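Local coordinates for protein TarM (Staphylococcus aureus subsp. aureus 21178, PDB 4X7R) that belongs to the GT-B-fold glycosyltransferases and carries a large antiparallel sheet beside its two parallel-sheet domains, at residues T156-F168 with P175-A187. The protein carries 1 engineered substitution. Sequence-based numbering, arbitrary orientation.
Sequences TFNVDNKVCYQVF and PYISRNINANNGA. With ZDO (methyl 2-deoxy-6-O-sulfo-2-(sulfoamino)-alpha-D-glucopyranoside), chain C.
Gln166 turns CG beside its backbone N (chi1 -55°) and Arg179 places CG between N and the carbonyl carbon (chi1 71°), which lays the two side chains alongside, pointing the same way. Gln166 OE1 thus accepts from both Arg179 NE and Arg179 NH2, each at 2.8 Å, with amide and guanidinium only 8° from coplanar. Glutamine suits this place, since one carbonyl oxygen can take two N-H groups and hold the guanidinium's rotation. Phe168 lays CE2 over the guanidinium's centre, 3.8 Å from Arg179 NE, an apolar cover for the flat cation. Gln166 and Arg179 are also a hydrogen-bonded antiparallel backbone pair, Gln166 N to Arg179 O at 2.9 Å.

On the other face, the flat Tyr165 ring can lie along the backbone of Arg179, with Asn180 ND2 at its edge, 3.4 Å from Tyr165 CD1. Branched Val167 gives Pro175 an apolar partner, CG1 to CB 3.6 Å. Small Ala183 fits its CB against Asn158 ND2. Asn185, of the glycan pocket, brings ND2 3.2 Å from ZDO N2.

This hairpin lies between strands 150-157 and 187-193 of the long antiparallel sheet; helix 69-78 packs on Tyr176 and Ile177, its Phe70 meeting the Phe168 ring edge-to-face.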
ATOM      1  N   THR A 156      12.058 -21.319  12.941  1.00 41.28           N
ATOM      2  CA  THR A 156      11.947 -22.512  13.810  1.00 41.98           C
ATOM      3  C   THR A 156      10.471 -22.783  14.110  1.00 45.98           C
ATOM      4  O   THR A 156       9.716 -21.845  14.375  1.00 43.50           O
ATOM      5  CB  THR A 156      12.801 -22.371  15.072  1.00 46.62           C
ATOM      6  OG1 THR A 156      14.143 -22.115  14.673  1.00 48.63           O
ATOM      7  CG2 THR A 156      12.775 -23.613  15.941  1.00 44.05           C
ATOM      8  N   PHE A 157      10.083 -24.064  14.131  1.00 46.47           N
ATOM      9  CA  PHE A 157       8.680 -24.465  14.385  1.00 46.82           C
ATOM     10  C   PHE A 157       8.472 -25.166  15.698  1.00 52.53           C
ATOM     11  O   PHE A 157       9.326 -25.933  16.112  1.00 50.59           O
ATOM     12  CB  PHE A 157       8.119 -25.324  13.234  1.00 48.45           C
ATOM     13  CG  PHE A 157       8.140 -24.603  11.911  1.00 49.19           C
ATOM     14  CD1 PHE A 157       9.275 -24.638  11.096  1.00 51.63           C
ATOM     15  CD2 PHE A 157       7.056 -23.841  11.502  1.00 50.22           C
ATOM     16  CE1 PHE A 157       9.304 -23.954   9.887  1.00 51.90           C
ATOM     17  CE2 PHE A 157       7.089 -23.151  10.289  1.00 52.77           C
ATOM     18  CZ  PHE A 157       8.220 -23.197   9.499  1.00 50.82           C
ATOM     19  N   ASN A 158       7.310 -24.925  16.328  1.00 54.55           N
ATOM     20  CA  ASN A 158       6.887 -25.586  17.571  1.00 57.66           C
ATOM     21  C   ASN A 158       6.140 -26.909  17.251  1.00 65.80           C
ATOM     22  O   ASN A 158       6.058 -27.304  16.079  1.00 65.46           O
ATOM     23  CB  ASN A 158       6.005 -24.633  18.418  1.00 57.54           C
ATOM     24  CG  ASN A 158       4.654 -24.292  17.835  1.00 73.97           C
ATOM     25  OD1 ASN A 158       4.181 -24.879  16.861  1.00 66.33           O
ATOM     26  ND2 ASN A 158       4.001 -23.312  18.422  1.00 65.84           N
ATOM     27  N   VAL A 159       5.557 -27.556  18.293  1.00 65.78           N
ATOM     28  CA  VAL A 159       4.782 -28.813  18.206  1.00 66.48           C
ATOM     29  C   VAL A 159       3.574 -28.744  17.255  1.00 70.37           C
ATOM     30  O   VAL A 159       3.213 -29.757  16.649  1.00 72.46           O
ATOM     31  CB  VAL A 159       4.401 -29.391  19.596  1.00 72.22           C
ATOM     32  CG1 VAL A 159       5.642 -29.875  20.351  1.00 72.32           C
ATOM     33  CG2 VAL A 159       3.597 -28.392  20.436  1.00 71.97           C
ATOM     34  N   ASP A 160       2.954 -27.560  17.130  1.00 64.98           N
ATOM     35  CA  ASP A 160       1.795 -27.305  16.272  1.00 65.74           C
ATOM     36  C   ASP A 160       2.210 -26.867  14.863  1.00 68.99           C
ATOM     37  O   ASP A 160       1.368 -26.365  14.106  1.00 67.58           O
ATOM     38  CB  ASP A 160       0.893 -26.222  16.905  1.00 68.32           C
ATOM     39  CG  ASP A 160       0.559 -26.424  18.376  1.00 84.92           C
ATOM     40  OD1 ASP A 160       0.144 -27.546  18.746  1.00 85.38           O
ATOM     41  OD2 ASP A 160       0.695 -25.452  19.151  1.00 95.75           O
ATOM     42  N   ASN A 161       3.526 -27.022  14.525  1.00 65.52           N
ATOM     43  CA  ASN A 161       4.146 -26.618  13.253  1.00 63.57           C
ATOM     44  C   ASN A 161       3.916 -25.133  12.950  1.00 62.82           C
ATOM     45  O   ASN A 161       3.686 -24.752  11.805  1.00 63.58           O
ATOM     46  CB  ASN A 161       3.702 -27.529  12.085  1.00 67.31           C
ATOM     47  CG  ASN A 161       4.602 -27.489  10.878  1.00 82.82           C
ATOM     48  OD1 ASN A 161       5.806 -27.227  10.975  1.00 75.65           O
ATOM     49  ND2 ASN A 161       4.038 -27.775   9.712  1.00 72.94           N
ATOM     50  N   LYS A 162       3.953 -24.296  13.995  1.00 55.83           N
ATOM     51  CA  LYS A 162       3.799 -22.840  13.881  1.00 53.34           C
ATOM     52  C   LYS A 162       5.160 -22.181  14.169  1.00 52.75           C
ATOM     53  O   LYS A 162       5.952 -22.727  14.943  1.00 50.92           O
ATOM     54  CB  LYS A 162       2.730 -22.307  14.849  1.00 56.52           C
ATOM     55  CG  LYS A 162       1.281 -22.724  14.525  1.00 67.37           C
ATOM     56  CD  LYS A 162       0.532 -21.676  13.719  1.00 80.85           C
ATOM     57  CE  LYS A 162      -0.934 -22.006  13.548  1.00 96.87           C
ATOM     58  NZ  LYS A 162      -1.738 -21.594  14.731  1.00106.06           N
ATOM     59  N   VAL A 163       5.430 -21.019  13.535  1.00 47.94           N
ATOM     60  CA  VAL A 163       6.696 -20.266  13.682  1.00 45.82           C
ATOM     61  C   VAL A 163       6.842 -19.704  15.101  1.00 49.06           C
ATOM     62  O   VAL A 163       6.017 -18.904  15.533  1.00 49.84           O
ATOM     63  CB  VAL A 163       6.898 -19.176  12.583  1.00 47.63           C
ATOM     64  CG1 VAL A 163       8.235 -18.426  12.757  1.00 45.45           C
ATOM     65  CG2 VAL A 163       6.818 -19.786  11.187  1.00 47.71           C
ATOM     66  N   CYS A 164       7.893 -20.122  15.817  1.00 45.07           N
ATOM     67  CA  CYS A 164       8.165 -19.617  17.162  1.00 44.24           C
ATOM     68  C   CYS A 164       9.475 -18.809  17.240  1.00 46.08           C
ATOM     69  O   CYS A 164       9.705 -18.113  18.227  1.00 46.01           O
ATOM     70  CB  CYS A 164       8.134 -20.743  18.194  1.00 45.29           C
ATOM     71  SG  CYS A 164       9.363 -22.050  17.914  1.00 49.31           S
ATOM     72  N   TYR A 165      10.309 -18.863  16.189  1.00 41.52           N
ATOM     73  CA  TYR A 165      11.602 -18.193  16.161  1.00 38.47           C
ATOM     74  C   TYR A 165      12.052 -17.912  14.734  1.00 38.42           C
ATOM     75  O   TYR A 165      11.842 -18.743  13.859  1.00 37.48           O
ATOM     76  CB  TYR A 165      12.629 -19.119  16.878  1.00 39.51           C
ATOM     77  CG  TYR A 165      13.864 -18.420  17.388  1.00 41.78           C
ATOM     78  CD1 TYR A 165      13.813 -17.606  18.515  1.00 42.98           C
ATOM     79  CD2 TYR A 165      15.099 -18.596  16.765  1.00 42.78           C
ATOM     80  CE1 TYR A 165      14.952 -16.952  18.988  1.00 42.81           C
ATOM     81  CE2 TYR A 165      16.245 -17.942  17.228  1.00 42.86           C
ATOM     82  CZ  TYR A 165      16.169 -17.146  18.355  1.00 44.76           C
ATOM     83  OH  TYR A 165      17.307 -16.591  18.862  1.00 47.72           O
ATOM     84  N   GLN A 166      12.685 -16.745  14.503  1.00 33.24           N
ATOM     85  CA  GLN A 166      13.245 -16.378  13.203  1.00 32.79           C
ATOM     86  C   GLN A 166      14.625 -15.819  13.354  1.00 35.74           C
ATOM     87  O   GLN A 166      14.910 -15.093  14.314  1.00 33.66           O
ATOM     88  CB  GLN A 166      12.419 -15.317  12.435  1.00 33.71           C
ATOM     89  CG  GLN A 166      10.981 -15.709  12.232  1.00 44.05           C
ATOM     90  CD  GLN A 166      10.282 -14.596  11.537  1.00 53.68           C
ATOM     91  OE1 GLN A 166      10.365 -13.425  11.941  1.00 34.69           O
ATOM     92  NE2 GLN A 166       9.588 -14.948  10.474  1.00 50.67           N
ATOM     93  N   VAL A 167      15.469 -16.137  12.369  1.00 33.86           N
ATOM     94  CA  VAL A 167      16.832 -15.621  12.221  1.00 33.69           C
ATOM     95  C   VAL A 167      16.922 -15.031  10.800  1.00 35.27           C
ATOM     96  O   VAL A 167      16.512 -15.687   9.841  1.00 34.09           O
ATOM     97  CB  VAL A 167      17.907 -16.711  12.482  1.00 36.60           C
ATOM     98  CG1 VAL A 167      19.307 -16.136  12.371  1.00 36.26           C
ATOM     99  CG2 VAL A 167      17.696 -17.388  13.846  1.00 36.13           C
ATOM    100  N   PHE A 168      17.444 -13.804  10.678  1.00 32.71           N
ATOM    101  CA  PHE A 168      17.666 -13.159   9.392  1.00 33.74           C
ATOM    102  C   PHE A 168      19.153 -13.173   9.084  1.00 38.32           C
ATOM    103  O   PHE A 168      19.956 -12.888   9.975  1.00 37.19           O
ATOM    104  CB  PHE A 168      17.110 -11.723   9.391  1.00 35.85           C
ATOM    105  CG  PHE A 168      15.622 -11.655   9.613  1.00 38.89           C
ATOM    106  CD1 PHE A 168      14.754 -12.469   8.892  1.00 43.25           C
ATOM    107  CD2 PHE A 168      15.077 -10.715  10.472  1.00 43.47           C
ATOM    108  CE1 PHE A 168      13.368 -12.390   9.081  1.00 43.77           C
ATOM    109  CE2 PHE A 168      13.687 -10.615  10.634  1.00 46.24           C
ATOM    110  CZ  PHE A 168      12.845 -11.469   9.955  1.00 43.03           C
ATOM    111  N   PRO A 175      24.076 -14.383  10.301  1.00 32.74           N
ATOM    112  CA  PRO A 175      22.880 -13.882  11.028  1.00 31.55           C
ATOM    113  C   PRO A 175      23.114 -12.501  11.611  1.00 36.93           C
ATOM    114  O   PRO A 175      24.205 -12.252  12.127  1.00 36.78           O
ATOM    115  CB  PRO A 175      22.668 -14.905  12.151  1.00 32.89           C
ATOM    116  CG  PRO A 175      24.018 -15.572  12.316  1.00 39.14           C
ATOM    117  CD  PRO A 175      24.742 -15.498  11.018  1.00 34.86           C
ATOM    118  N   TYR A 176      22.095 -11.600  11.529  1.00 33.54           N
ATOM    119  CA  TYR A 176      22.224 -10.224  12.021  1.00 32.60           C
ATOM    120  C   TYR A 176      21.141  -9.829  13.009  1.00 34.02           C
ATOM    121  O   TYR A 176      21.334  -8.895  13.791  1.00 33.12           O
ATOM    122  CB  TYR A 176      22.404  -9.189  10.862  1.00 32.86           C
ATOM    123  CG  TYR A 176      21.224  -9.081   9.912  1.00 33.94           C
ATOM    124  CD1 TYR A 176      21.067  -9.977   8.859  1.00 35.72           C
ATOM    125  CD2 TYR A 176      20.234  -8.120  10.103  1.00 33.35           C
ATOM    126  CE1 TYR A 176      19.989  -9.885   7.983  1.00 34.12           C
ATOM    127  CE2 TYR A 176      19.137  -8.029   9.241  1.00 33.80           C
ATOM    128  CZ  TYR A 176      19.010  -8.930   8.197  1.00 39.89           C
ATOM    129  OH  TYR A 176      17.956  -8.855   7.320  1.00 40.00           O
ATOM    130  N   ILE A 177      20.005 -10.552  12.971  1.00 31.77           N
ATOM    131  CA  ILE A 177      18.840 -10.397  13.843  1.00 31.73           C
ATOM    132  C   ILE A 177      18.273 -11.799  14.102  1.00 35.70           C
ATOM    133  O   ILE A 177      18.156 -12.592  13.161  1.00 36.19           O
ATOM    134  CB  ILE A 177      17.729  -9.454  13.238  1.00 34.79           C
ATOM    135  CG1 ILE A 177      18.166  -7.995  13.225  1.00 36.20           C
ATOM    136  CG2 ILE A 177      16.390  -9.583  14.008  1.00 33.97           C
ATOM    137  CD1 ILE A 177      17.201  -7.060  12.572  1.00 39.35           C
ATOM    138  N   SER A 178      17.911 -12.090  15.379  1.00 30.76           N
ATOM    139  CA  SER A 178      17.240 -13.313  15.828  1.00 31.01           C
ATOM    140  C   SER A 178      16.091 -12.827  16.701  1.00 33.76           C
ATOM    141  O   SER A 178      16.244 -11.810  17.377  1.00 32.74           O
ATOM    142  CB  SER A 178      18.168 -14.228  16.630  1.00 33.81           C
ATOM    143  OG  SER A 178      18.589 -13.592  17.820  1.00 42.91           O
ATOM    144  N   ARG A 179      14.933 -13.474  16.626  1.00 31.99           N
ATOM    145  CA  ARG A 179      13.773 -13.000  17.388  1.00 32.99           C
ATOM    146  C   ARG A 179      12.767 -14.076  17.685  1.00 38.22           C
ATOM    147  O   ARG A 179      12.580 -15.006  16.877  1.00 37.73           O
ATOM    148  CB  ARG A 179      13.078 -11.816  16.679  1.00 30.99           C
ATOM    149  CG  ARG A 179      12.338 -12.194  15.405  1.00 34.92           C
ATOM    150  CD  ARG A 179      12.172 -10.976  14.525  1.00 39.80           C
ATOM    151  NE  ARG A 179      11.228 -11.255  13.447  1.00 40.79           N
ATOM    152  CZ  ARG A 179      10.548 -10.324  12.803  1.00 41.54           C
ATOM    153  NH1 ARG A 179      10.710  -9.047  13.110  1.00 38.57           N
ATOM    154  NH2 ARG A 179       9.704 -10.661  11.842  1.00 31.10           N
ATOM    155  N   ASN A 180      12.094 -13.928  18.838  1.00 35.12           N
ATOM    156  CA  ASN A 180      11.067 -14.873  19.260  1.00 37.83           C
ATOM    157  C   ASN A 180       9.777 -14.487  18.622  1.00 41.64           C
ATOM    158  O   ASN A 180       9.526 -13.296  18.448  1.00 39.47           O
ATOM    159  CB  ASN A 180      10.910 -14.894  20.782  1.00 44.39           C
ATOM    160  CG  ASN A 180      12.107 -15.468  21.473  1.00 56.68           C
ATOM    161  OD1 ASN A 180      12.950 -14.750  21.962  1.00 60.88           O
ATOM    162  ND2 ASN A 180      12.243 -16.771  21.466  1.00 59.15           N
ATOM    163  N   ILE A 181       8.970 -15.478  18.252  1.00 41.43           N
ATOM    164  CA  ILE A 181       7.658 -15.246  17.637  1.00 42.69           C
ATOM    165  C   ILE A 181       6.625 -15.963  18.489  1.00 47.90           C
ATOM    166  O   ILE A 181       6.774 -17.148  18.738  1.00 46.16           O
ATOM    167  CB  ILE A 181       7.580 -15.688  16.126  1.00 44.99           C
ATOM    168  CG1 ILE A 181       8.648 -15.009  15.237  1.00 41.82           C
ATOM    169  CG2 ILE A 181       6.146 -15.545  15.544  1.00 45.93           C
ATOM    170  CD1 ILE A 181       8.485 -13.541  15.042  1.00 40.85           C
ATOM    171  N   ASN A 182       5.614 -15.229  18.968  1.00 47.65           N
ATOM    172  CA  ASN A 182       4.523 -15.788  19.773  1.00 49.76           C
ATOM    173  C   ASN A 182       3.643 -16.532  18.765  1.00 55.51           C
ATOM    174  O   ASN A 182       2.951 -15.895  17.980  1.00 56.15           O
ATOM    175  CB  ASN A 182       3.754 -14.626  20.457  1.00 52.47           C
ATOM    176  CG  ASN A 182       2.550 -15.005  21.291  1.00 66.81           C
ATOM    177  OD1 ASN A 182       2.143 -16.160  21.394  1.00 55.98           O
ATOM    178  ND2 ASN A 182       1.941 -14.008  21.900  1.00 64.35           N
ATOM    179  N   ALA A 183       3.754 -17.849  18.718  1.00 54.97           N
ATOM    180  CA  ALA A 183       3.028 -18.719  17.785  1.00 58.16           C
ATOM    181  C   ALA A 183       1.484 -18.613  17.837  1.00 66.44           C
ATOM    182  O   ALA A 183       0.826 -18.891  16.829  1.00 67.44           O
ATOM    183  CB  ALA A 183       3.469 -20.162  17.972  1.00 59.89           C
ATOM    184  N   ASN A 184       0.920 -18.173  18.981  1.00 64.28           N
ATOM    185  CA  ASN A 184      -0.529 -18.021  19.155  1.00 65.93           C
ATOM    186  C   ASN A 184      -1.120 -16.899  18.317  1.00 71.43           C
ATOM    187  O   ASN A 184      -2.230 -17.065  17.816  1.00 72.65           O
ATOM    188  CB  ASN A 184      -0.915 -17.867  20.636  1.00 65.11           C
ATOM    189  CG  ASN A 184      -0.598 -19.082  21.502  1.00 81.29           C
ATOM    190  OD1 ASN A 184       0.013 -18.964  22.563  1.00 71.13           O
ATOM    191  ND2 ASN A 184      -0.986 -20.281  21.076  1.00 71.41           N
ATOM    192  N   ASN A 185      -0.382 -15.775  18.136  1.00 66.43           N
ATOM    193  CA  ASN A 185      -0.849 -14.612  17.373  1.00 64.81           C
ATOM    194  C   ASN A 185       0.129 -14.091  16.314  1.00 66.31           C
ATOM    195  O   ASN A 185      -0.164 -13.076  15.665  1.00 65.39           O
ATOM    196  CB  ASN A 185      -1.265 -13.472  18.324  1.00 65.24           C
ATOM    197  CG  ASN A 185      -0.170 -12.935  19.221  1.00 84.56           C
ATOM    198  OD1 ASN A 185       1.023 -13.157  19.014  1.00 74.93           O
ATOM    199  ND2 ASN A 185      -0.553 -12.202  20.251  1.00 78.00           N
ATOM    200  N   GLY A 186       1.294 -14.734  16.193  1.00 61.36           N
ATOM    201  CA  GLY A 186       2.338 -14.334  15.248  1.00 59.31           C
ATOM    202  C   GLY A 186       3.039 -13.029  15.581  1.00 60.20           C
ATOM    203  O   GLY A 186       3.750 -12.488  14.734  1.00 60.78           O
ATOM    204  N   ALA A 187       2.866 -12.508  16.812  1.00 54.51           N
ATOM    205  CA  ALA A 187       3.505 -11.255  17.228  1.00 51.60           C
ATOM    206  C   ALA A 187       4.986 -11.495  17.540  1.00 52.51           C
ATOM    207  O   ALA A 187       5.362 -12.563  18.024  1.00 52.54           O
ATOM    208  CB  ALA A 187       2.818 -10.681  18.451  1.00 52.29           C
TER
HETATM  209  C1  ZDO C   1      -0.873  -7.867  20.405  0.82 63.29           C
HETATM  210  C1M ZDO C   1       0.401  -8.766  22.208  0.82 63.21           C
HETATM  211  C2  ZDO C   1      -1.535  -8.228  19.053  0.82 62.12           C
HETATM  212  C3  ZDO C   1      -0.546  -8.072  17.910  0.82 61.66           C
HETATM  213  C4  ZDO C   1       0.157  -6.684  17.884  0.82 62.47           C
HETATM  214  C5  ZDO C   1       0.713  -6.345  19.305  0.82 68.57           C
HETATM  215  C6  ZDO C   1       1.234  -4.895  19.404  0.82 76.03           C
HETATM  216  O1  ZDO C   1       0.085  -8.875  20.812  0.82 62.70           O
HETATM  217  N2  ZDO C   1      -2.071  -9.595  19.048  0.82 63.89           N
HETATM  218  S2  ZDO C   1      -3.775  -9.647  19.473  0.82 61.65           S
HETATM  219  OSA ZDO C   1      -3.969  -8.878  20.787  0.82 56.57           O
HETATM  220  OSB ZDO C   1      -4.144 -11.137  19.584  0.82 61.78           O
HETATM  221  OSC ZDO C   1      -4.607  -8.984  18.370  0.82 61.37           O
HETATM  222  O3  ZDO C   1      -1.231  -8.340  16.682  0.82 60.06           O
HETATM  223  O4  ZDO C   1       1.243  -6.810  16.946  0.82 58.02           O
HETATM  224  O5  ZDO C   1      -0.335  -6.517  20.316  0.82 67.53           O
HETATM  225  O6  ZDO C   1       1.574  -4.570  20.767  0.82 83.26           O
HETATM  226  S6  ZDO C   1       2.957  -4.852  21.393  0.82 87.94           S
HETATM  227  OS1 ZDO C   1       2.815  -4.834  22.923  0.82 89.14           O
HETATM  228  OS2 ZDO C   1       3.937  -3.751  20.972  0.82 87.00           O
HETATM  229  OS3 ZDO C   1       3.500  -6.232  20.968  0.82 86.43           O